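Endoribonuclease MazF4 (Mycobacterium tuberculosis, PDB 5XE2) acts as the toxin of a type II toxin-antitoxin pair, an endoribonuclease that cuts single-stranded mRNA between the first two bases of UCGCU. Local coordinates at residues R31-T45 against L62-K76. Residues are numbered along the deposited sequence; the frame is centred on the assembly and turned at random.
Sequences RNRHTADVVAVRLTT and LTGYVNADNIETLGK
V41 sits where strand 37-44 passes from one half of its partner to the other, and its two methyls divide the work. CG1 lies alongside CG1 of I71, the two side chains pointing the same way, while CG2 meets CG1 of V66 at 3.5 Å, those side chains crossing at about a right angle. The tightest carbon pair is next to it: a chi1 of 176° swings V39 CG1 away from the backbone N, onto I71 CG2 at 3.3 Å, a slightly compressed contact. V41 and V66 are backed by L98 and I94 of helix 88-101, whereas V39 and I71 pack on D69 and I71 of the second subunit.

Paired backbone bonds confirm the antiparallel register on each side of V41: A40 with E72 (A40 N to E72 O, 2.8 Å) and T44 with Y65 (T44 N to Y65 O, 2.8 Å). Between these pairs a type I turn, N67 to N70, breaks strand 65-75, and the bond from R42 N to N70 O is weak. These are neighbouring strands of the SH3-like barrel of the PemK/MazF toxins; across the dimer interface T73 OG1 bonds I71 O of the second subunit.

R42, partly exposed, is held more loosely. Its NE is 3.0 Å from N70 OD1 at a poor angle for a hydrogen bond, and N67 ND2 lies at the edge of the R42 guanidinium, donor beside donor with NH2, the guanidinium and side-chain amide planes 52° apart.

At the far end K76 is buried. Extended beyond CG, it brings NZ to N32 O and T35 O, both at 2.7 Å; the T35 bond runs nearly straight out from the carbonyl (172°), and N4 O is a third acceptor.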
ATOM      1  N   ARG A  31      -2.831  -8.567 -11.258  1.00 18.64           N
ATOM      2  CA  ARG A  31      -1.458  -8.362 -10.785  1.00 17.75           C
ATOM      3  C   ARG A  31      -0.973  -9.580  -9.997  1.00 18.12           C
ATOM      4  O   ARG A  31       0.171 -10.024 -10.182  1.00 17.42           O
ATOM      5  CB  ARG A  31      -1.353  -7.080  -9.938  1.00 17.41           C
ATOM      6  CG  ARG A  31       0.042  -6.749  -9.396  1.00 16.86           C
ATOM      7  CD  ARG A  31       0.302  -7.361  -8.018  1.00 16.61           C
ATOM      8  NE  ARG A  31       1.585  -6.972  -7.436  1.00 16.08           N
ATOM      9  CZ  ARG A  31       1.838  -5.813  -6.819  1.00 16.10           C
ATOM     10  NH1 ARG A  31       0.900  -4.870  -6.686  1.00 15.56           N
ATOM     11  NH2 ARG A  31       3.062  -5.587  -6.326  1.00 16.22           N
ATOM     12  N   ASN A  32      -1.834 -10.130  -9.142  1.00 17.89           N
ATOM     13  CA  ASN A  32      -1.445 -11.287  -8.323  1.00 18.72           C
ATOM     14  C   ASN A  32      -1.143 -12.549  -9.142  1.00 19.64           C
ATOM     15  O   ASN A  32      -0.288 -13.349  -8.755  1.00 18.76           O
ATOM     16  CB  ASN A  32      -2.512 -11.634  -7.288  1.00 18.91           C
ATOM     17  CG  ASN A  32      -2.776 -10.518  -6.292  1.00 18.41           C
ATOM     18  OD1 ASN A  32      -1.922  -9.675  -6.026  1.00 18.25           O
ATOM     19  ND2 ASN A  32      -3.971 -10.521  -5.726  1.00 18.42           N
ATOM     20  N   ARG A  33      -1.848 -12.738 -10.257  1.00 21.10           N
ATOM     21  CA  ARG A  33      -1.599 -13.890 -11.123  1.00 22.90           C
ATOM     22  C   ARG A  33      -0.346 -13.713 -11.981  1.00 23.40           C
ATOM     23  O   ARG A  33       0.463 -14.634 -12.099  1.00 23.76           O
ATOM     24  CB  ARG A  33      -2.800 -14.171 -12.029  1.00 25.22           C
ATOM     25  CG  ARG A  33      -2.691 -15.507 -12.780  1.00 27.32           C
ATOM     26  CD  ARG A  33      -3.958 -15.943 -13.506  1.00 29.79           C
ATOM     27  NE  ARG A  33      -5.165 -15.442 -12.858  1.00 32.99           N
ATOM     28  CZ  ARG A  33      -5.871 -14.370 -13.228  1.00 35.08           C
ATOM     29  NH1 ARG A  33      -5.534 -13.650 -14.300  1.00 36.76           N
ATOM     30  NH2 ARG A  33      -6.945 -14.017 -12.520  1.00 36.12           N
ATOM     31  N   HIS A  34      -0.195 -12.528 -12.567  1.00 23.03           N
ATOM     32  CA  HIS A  34       0.751 -12.306 -13.656  1.00 24.22           C
ATOM     33  C   HIS A  34       2.104 -11.725 -13.278  1.00 23.14           C
ATOM     34  O   HIS A  34       2.999 -11.739 -14.114  1.00 24.27           O
ATOM     35  CB  HIS A  34       0.103 -11.407 -14.712  1.00 24.57           C
ATOM     36  CG  HIS A  34      -1.119 -12.005 -15.335  1.00 25.80           C
ATOM     37  ND1 HIS A  34      -1.147 -13.292 -15.827  1.00 26.27           N
ATOM     38  CD2 HIS A  34      -2.351 -11.490 -15.554  1.00 26.02           C
ATOM     39  CE1 HIS A  34      -2.346 -13.547 -16.317  1.00 26.11           C
ATOM     40  NE2 HIS A  34      -3.092 -12.468 -16.171  1.00 26.06           N
ATOM     41  N   THR A  35       2.248 -11.191 -12.065  1.00 21.92           N
ATOM     42  CA  THR A  35       3.512 -10.572 -11.633  1.00 21.54           C
ATOM     43  C   THR A  35       4.191 -11.430 -10.559  1.00 21.11           C
ATOM     44  O   THR A  35       3.638 -12.447 -10.128  1.00 21.30           O
ATOM     45  CB  THR A  35       3.307  -9.110 -11.158  1.00 21.71           C
ATOM     46  OG1 THR A  35       2.709  -9.079  -9.860  1.00 21.12           O
ATOM     47  CG2 THR A  35       2.430  -8.330 -12.136  1.00 22.01           C
ATOM     48  N   ALA A  36       5.389 -11.027 -10.132  1.00 20.83           N
ATOM     49  CA  ALA A  36       6.199 -11.829  -9.185  1.00 20.56           C
ATOM     50  C   ALA A  36       5.900 -11.553  -7.713  1.00 19.85           C
ATOM     51  O   ALA A  36       6.432 -12.242  -6.846  1.00 19.73           O
ATOM     52  CB  ALA A  36       7.678 -11.622  -9.449  1.00 20.88           C
ATOM     53  N   ASP A  37       5.066 -10.552  -7.429  1.00 19.10           N
ATOM     54  CA  ASP A  37       4.792 -10.139  -6.056  1.00 18.12           C
ATOM     55  C   ASP A  37       3.344  -9.696  -5.876  1.00 17.05           C
ATOM     56  O   ASP A  37       2.568  -9.652  -6.832  1.00 16.95           O
ATOM     57  CB  ASP A  37       5.793  -9.050  -5.617  1.00 18.60           C
ATOM     58  CG  ASP A  37       5.846  -7.849  -6.563  1.00 18.91           C
ATOM     59  OD1 ASP A  37       4.865  -7.549  -7.281  1.00 18.95           O
ATOM     60  OD2 ASP A  37       6.894  -7.179  -6.564  1.00 19.70           O
ATOM     61  N   VAL A  38       2.995  -9.401  -4.631  1.00 16.34           N
ATOM     62  CA  VAL A  38       1.661  -8.946  -4.241  1.00 15.77           C
ATOM     63  C   VAL A  38       1.804  -7.814  -3.228  1.00 15.28           C
ATOM     64  O   VAL A  38       2.888  -7.584  -2.689  1.00 15.63           O
ATOM     65  CB  VAL A  38       0.836 -10.079  -3.591  1.00 16.16           C
ATOM     66  CG1 VAL A  38       0.628 -11.235  -4.566  1.00 16.42           C
ATOM     67  CG2 VAL A  38       1.470 -10.569  -2.283  1.00 16.04           C
ATOM     68  N   VAL A  39       0.700  -7.128  -2.971  1.00 14.61           N
ATOM     69  CA  VAL A  39       0.612  -6.162  -1.892  1.00 14.19           C
ATOM     70  C   VAL A  39      -0.340  -6.717  -0.842  1.00 13.93           C
ATOM     71  O   VAL A  39      -1.380  -7.301  -1.170  1.00 12.97           O
ATOM     72  CB  VAL A  39       0.168  -4.774  -2.381  1.00 13.96           C
ATOM     73  CG1 VAL A  39      -0.012  -3.816  -1.213  1.00 13.86           C
ATOM     74  CG2 VAL A  39       1.193  -4.220  -3.351  1.00 13.79           C
ATOM     75  N   ALA A  40       0.059  -6.542   0.418  1.00 13.90           N
ATOM     76  CA  ALA A  40      -0.667  -7.069   1.551  1.00 13.82           C
ATOM     77  C   ALA A  40      -0.650  -6.110   2.739  1.00 14.25           C
ATOM     78  O   ALA A  40       0.200  -5.211   2.834  1.00 13.59           O
ATOM     79  CB  ALA A  40      -0.071  -8.411   1.952  1.00 13.96           C
ATOM     80  N   VAL A  41      -1.607  -6.325   3.638  1.00 14.97           N
ATOM     81  CA  VAL A  41      -1.693  -5.614   4.909  1.00 15.83           C
ATOM     82  C   VAL A  41      -1.639  -6.597   6.074  1.00 17.27           C
ATOM     83  O   VAL A  41      -2.067  -7.767   5.966  1.00 16.14           O
ATOM     84  CB  VAL A  41      -2.962  -4.746   5.034  1.00 15.74           C
ATOM     85  CG1 VAL A  41      -2.887  -3.557   4.084  1.00 15.59           C
ATOM     86  CG2 VAL A  41      -4.233  -5.558   4.811  1.00 15.71           C
ATOM     87  N   ARG A  42      -1.143  -6.091   7.195  1.00 18.90           N
ATOM     88  CA  ARG A  42      -0.802  -6.915   8.345  1.00 21.67           C
ATOM     89  C   ARG A  42      -2.050  -7.295   9.145  1.00 21.32           C
ATOM     90  O   ARG A  42      -2.948  -6.471   9.355  1.00 19.67           O
ATOM     91  CB  ARG A  42       0.188  -6.165   9.242  1.00 24.85           C
ATOM     92  CG  ARG A  42       0.962  -7.044  10.207  1.00 29.30           C
ATOM     93  CD  ARG A  42       2.103  -6.283  10.891  1.00 34.12           C
ATOM     94  NE  ARG A  42       1.665  -5.047  11.585  1.00 38.55           N
ATOM     95  CZ  ARG A  42       2.213  -4.543  12.702  1.00 42.66           C
ATOM     96  NH1 ARG A  42       3.252  -5.129  13.316  1.00 45.71           N
ATOM     97  NH2 ARG A  42       1.713  -3.430  13.230  1.00 43.69           N
ATOM     98  N   LEU A  43      -2.106  -8.552   9.568  1.00 21.05           N
ATOM     99  CA  LEU A  43      -3.061  -8.978  10.589  1.00 22.13           C
ATOM    100  C   LEU A  43      -2.330  -9.000  11.918  1.00 21.68           C
ATOM    101  O   LEU A  43      -1.180  -9.469  11.986  1.00 20.84           O
ATOM    102  CB  LEU A  43      -3.628 -10.368  10.318  1.00 23.77           C
ATOM    103  CG  LEU A  43      -5.000 -10.444   9.668  1.00 26.34           C
ATOM    104  CD1 LEU A  43      -4.880 -10.200   8.168  1.00 27.37           C
ATOM    105  CD2 LEU A  43      -5.622 -11.807   9.965  1.00 28.14           C
ATOM    106  N   THR A  44      -3.005  -8.509  12.961  1.00 20.96           N
ATOM    107  CA  THR A  44      -2.443  -8.428  14.301  1.00 20.68           C
ATOM    108  C   THR A  44      -3.488  -8.793  15.359  1.00 20.49           C
ATOM    109  O   THR A  44      -4.696  -8.678  15.130  1.00 18.58           O
ATOM    110  CB  THR A  44      -1.833  -7.028  14.588  1.00 21.14           C
ATOM    111  OG1 THR A  44      -1.338  -6.978  15.931  1.00 22.17           O
ATOM    112  CG2 THR A  44      -2.857  -5.913  14.392  1.00 22.27           C
ATOM    113  N   THR A  45      -2.990  -9.258  16.504  1.00 21.24           N
ATOM    114  CA  THR A  45      -3.813  -9.476  17.689  1.00 22.05           C
ATOM    115  C   THR A  45      -3.987  -8.167  18.447  1.00 23.74           C
ATOM    116  O   THR A  45      -4.874  -8.069  19.307  1.00 24.12           O
ATOM    117  CB  THR A  45      -3.182 -10.500  18.646  1.00 22.37           C
ATOM    118  OG1 THR A  45      -1.915 -10.012  19.096  1.00 21.76           O
ATOM    119  CG2 THR A  45      -2.991 -11.844  17.959  1.00 22.37           C
ATOM    120  N   LEU A  62     -10.387 -16.055  10.726  1.00 30.37           N
ATOM    121  CA  LEU A  62      -9.362 -15.733  11.697  1.00 29.72           C
ATOM    122  C   LEU A  62      -9.901 -14.705  12.680  1.00 28.70           C
ATOM    123  O   LEU A  62     -10.841 -13.964  12.368  1.00 27.50           O
ATOM    124  CB  LEU A  62      -8.132 -15.183  10.975  1.00 30.72           C
ATOM    125  CG  LEU A  62      -7.516 -16.108   9.911  1.00 31.36           C
ATOM    126  CD1 LEU A  62      -6.768 -15.327   8.847  1.00 32.58           C
ATOM    127  CD2 LEU A  62      -6.619 -17.150  10.557  1.00 31.49           C
ATOM    128  N   THR A  63      -9.311 -14.686  13.872  1.00 26.77           N
ATOM    129  CA  THR A  63      -9.594 -13.645  14.865  1.00 27.19           C
ATOM    130  C   THR A  63      -8.598 -12.485  14.677  1.00 25.52           C
ATOM    131  O   THR A  63      -7.757 -12.515  13.769  1.00 23.76           O
ATOM    132  CB  THR A  63      -9.578 -14.217  16.304  1.00 28.30           C
ATOM    133  OG1 THR A  63     -10.242 -13.310  17.194  1.00 33.67           O
ATOM    134  CG2 THR A  63      -8.165 -14.473  16.814  1.00 27.83           C
ATOM    135  N   GLY A  64      -8.707 -11.460  15.520  1.00 23.84           N
ATOM    136  CA  GLY A  64      -7.796 -10.320  15.462  1.00 23.38           C
ATOM    137  C   GLY A  64      -8.240  -9.209  14.523  1.00 22.01           C
ATOM    138  O   GLY A  64      -9.439  -9.044  14.257  1.00 21.64           O
ATOM    139  N   TYR A  65      -7.264  -8.427  14.052  1.00 21.05           N
ATOM    140  CA  TYR A  65      -7.525  -7.137  13.422  1.00 20.98           C
ATOM    141  C   TYR A  65      -6.616  -6.941  12.228  1.00 20.16           C
ATOM    142  O   TYR A  65      -5.461  -7.367  12.258  1.00 20.59           O
ATOM    143  CB  TYR A  65      -7.285  -5.987  14.420  1.00 21.66           C
ATOM    144  CG  TYR A  65      -8.102  -6.117  15.682  1.00 22.94           C
ATOM    145  CD1 TYR A  65      -7.682  -6.972  16.708  1.00 24.03           C
ATOM    146  CD2 TYR A  65      -9.306  -5.422  15.849  1.00 23.17           C
ATOM    147  CE1 TYR A  65      -8.427  -7.132  17.859  1.00 24.76           C
ATOM    148  CE2 TYR A  65     -10.060  -5.570  17.012  1.00 24.57           C
ATOM    149  CZ  TYR A  65      -9.613  -6.432  18.010  1.00 25.63           C
ATOM    150  OH  TYR A  65     -10.322  -6.620  19.178  1.00 28.21           O
ATOM    151  N   VAL A  66      -7.135  -6.281  11.194  1.00 18.30           N
ATOM    152  CA  VAL A  66      -6.344  -5.890  10.032  1.00 17.96           C
ATOM    153  C   VAL A  66      -5.848  -4.460  10.250  1.00 17.44           C
ATOM    154  O   VAL A  66      -6.653  -3.558  10.509  1.00 17.12           O
ATOM    155  CB  VAL A  66      -7.166  -6.005   8.722  1.00 17.99           C
ATOM    156  CG1 VAL A  66      -6.441  -5.368   7.544  1.00 18.13           C
ATOM    157  CG2 VAL A  66      -7.484  -7.468   8.432  1.00 18.13           C
ATOM    158  N   ASN A  67      -4.530  -4.268  10.179  1.00 16.36           N
ATOM    159  CA  ASN A  67      -3.930  -2.923  10.190  1.00 16.12           C
ATOM    160  C   ASN A  67      -3.692  -2.439   8.747  1.00 15.90           C
ATOM    161  O   ASN A  67      -2.667  -2.760   8.129  1.00 16.23           O
ATOM    162  CB  ASN A  67      -2.636  -2.929  11.006  1.00 16.01           C
ATOM    163  CG  ASN A  67      -1.911  -1.585  10.988  1.00 16.27           C
ATOM    164  OD1 ASN A  67      -2.430  -0.578  10.512  1.00 16.03           O
ATOM    165  ND2 ASN A  67      -0.687  -1.578  11.500  1.00 16.94           N
ATOM    166  N   ALA A  68      -4.644  -1.669   8.221  1.00 15.68           N
ATOM    167  CA  ALA A  68      -4.569  -1.148   6.842  1.00 15.66           C
ATOM    168  C   ALA A  68      -3.553  -0.024   6.663  1.00 15.47           C
ATOM    169  O   ALA A  68      -3.265   0.352   5.528  1.00 15.38           O
ATOM    170  CB  ALA A  68      -5.941  -0.692   6.360  1.00 15.71           C
ATOM    171  N   ASP A  69      -3.021   0.523   7.761  1.00 15.72           N
ATOM    172  CA  ASP A  69      -1.889   1.460   7.680  1.00 15.72           C
ATOM    173  C   ASP A  69      -0.572   0.793   7.285  1.00 15.17           C
ATOM    174  O   ASP A  69       0.310   1.461   6.750  1.00 14.63           O
ATOM    175  CB  ASP A  69      -1.696   2.233   8.999  1.00 16.33           C
ATOM    176  CG  ASP A  69      -2.779   3.272   9.237  1.00 17.27           C
ATOM    177  OD1 ASP A  69      -3.253   3.882   8.258  1.00 18.23           O
ATOM    178  OD2 ASP A  69      -3.154   3.493  10.402  1.00 18.37           O
ATOM    179  N   ASN A  70      -0.441  -0.508   7.553  1.00 14.99           N
ATOM    180  CA  ASN A  70       0.794  -1.227   7.286  1.00 14.94           C
ATOM    181  C   ASN A  70       0.653  -2.016   5.989  1.00 14.75           C
ATOM    182  O   ASN A  70       0.275  -3.189   5.989  1.00 14.70           O
ATOM    183  CB  ASN A  70       1.138  -2.115   8.489  1.00 15.08           C
ATOM    184  CG  ASN A  70       2.511  -2.791   8.394  1.00 15.29           C
ATOM    185  OD1 ASN A  70       2.793  -3.647   9.214  1.00 15.26           O
ATOM    186  ND2 ASN A  70       3.366  -2.408   7.438  1.00 15.14           N
ATOM    187  N   ILE A  71       0.950  -1.335   4.886  1.00 14.70           N
ATOM    188  CA  ILE A  71       0.829  -1.882   3.543  1.00 14.99           C
ATOM    189  C   ILE A  71       2.235  -2.202   3.038  1.00 15.76           C
ATOM    190  O   ILE A  71       3.121  -1.342   3.072  1.00 15.84           O
ATOM    191  CB  ILE A  71       0.118  -0.888   2.590  1.00 14.69           C
ATOM    192  CG1 ILE A  71      -1.270  -0.493   3.120  1.00 14.49           C
ATOM    193  CG2 ILE A  71      -0.054  -1.493   1.200  1.00 14.84           C
ATOM    194  CD1 ILE A  71      -1.762   0.858   2.634  1.00 14.43           C
ATOM    195  N   GLU A  72       2.444  -3.433   2.571  1.00 16.88           N
ATOM    196  CA  GLU A  72       3.756  -3.860   2.067  1.00 17.47           C
ATOM    197  C   GLU A  72       3.659  -4.709   0.812  1.00 17.03           C
ATOM    198  O   GLU A  72       2.635  -5.332   0.539  1.00 16.70           O
ATOM    199  CB  GLU A  72       4.518  -4.616   3.161  1.00 19.18           C
ATOM    200  CG  GLU A  72       4.895  -3.714   4.324  1.00 21.06           C
ATOM    201  CD  GLU A  72       5.852  -4.329   5.313  1.00 23.36           C
ATOM    202  OE1 GLU A  72       6.554  -5.301   4.957  1.00 26.57           O
ATOM    203  OE2 GLU A  72       5.894  -3.834   6.469  1.00 24.84           O
ATOM    204  N   THR A  73       4.743  -4.712   0.047  1.00 16.30           N
ATOM    205  CA  THR A  73       4.869  -5.535  -1.126  1.00 16.18           C
ATOM    206  C   THR A  73       5.622  -6.811  -0.722  1.00 16.82           C
ATOM    207  O   THR A  73       6.734  -6.739  -0.207  1.00 16.00           O
ATOM    208  CB  THR A  73       5.614  -4.783  -2.248  1.00 16.11           C
ATOM    209  OG1 THR A  73       4.905  -3.582  -2.571  1.00 15.15           O
ATOM    210  CG2 THR A  73       5.732  -5.643  -3.513  1.00 16.12           C
ATOM    211  N   LEU A  74       5.003  -7.967  -0.960  1.00 17.19           N
ATOM    212  CA  LEU A  74       5.591  -9.270  -0.636  1.00 17.94           C
ATOM    213  C   LEU A  74       5.907 -10.064  -1.908  1.00 17.72           C
ATOM    214  O   LEU A  74       5.095 -10.131  -2.826  1.00 16.84           O
ATOM    215  CB  LEU A  74       4.628 -10.078   0.241  1.00 18.61           C
ATOM    216  CG  LEU A  74       4.503  -9.725   1.730  1.00 19.33           C
ATOM    217  CD1 LEU A  74       4.065  -8.291   1.962  1.00 20.17           C
ATOM    218  CD2 LEU A  74       3.532 -10.673   2.410  1.00 19.88           C
ATOM    219  N   GLY A  75       7.096 -10.660  -1.954  1.00 18.22           N
ATOM    220  CA  GLY A  75       7.442 -11.608  -3.004  1.00 18.78           C
ATOM    221  C   GLY A  75       6.589 -12.857  -2.835  1.00 19.96           C
ATOM    222  O   GLY A  75       6.227 -13.228  -1.712  1.00 19.31           O
ATOM    223  N   LYS A  76       6.241 -13.491  -3.949  1.00 21.20           N
ATOM    224  CA  LYS A  76       5.475 -14.742  -3.932  1.00 22.82           C
ATOM    225  C   LYS A  76       6.201 -15.837  -3.173  1.00 23.92           C
ATOM    226  O   LYS A  76       5.572 -16.620  -2.478  1.00 23.07           O
ATOM    227  CB  LYS A  76       5.171 -15.208  -5.354  1.00 22.99           C
ATOM    228  CG  LYS A  76       4.028 -14.446  -5.971  1.00 23.42           C
ATOM    229  CD  LYS A  76       3.685 -14.931  -7.364  1.00 22.99           C
ATOM    230  CE  LYS A  76       2.499 -14.134  -7.871  1.00 22.60           C
ATOM    231  NZ  LYS A  76       2.086 -14.522  -9.247  1.00 22.59           N
TER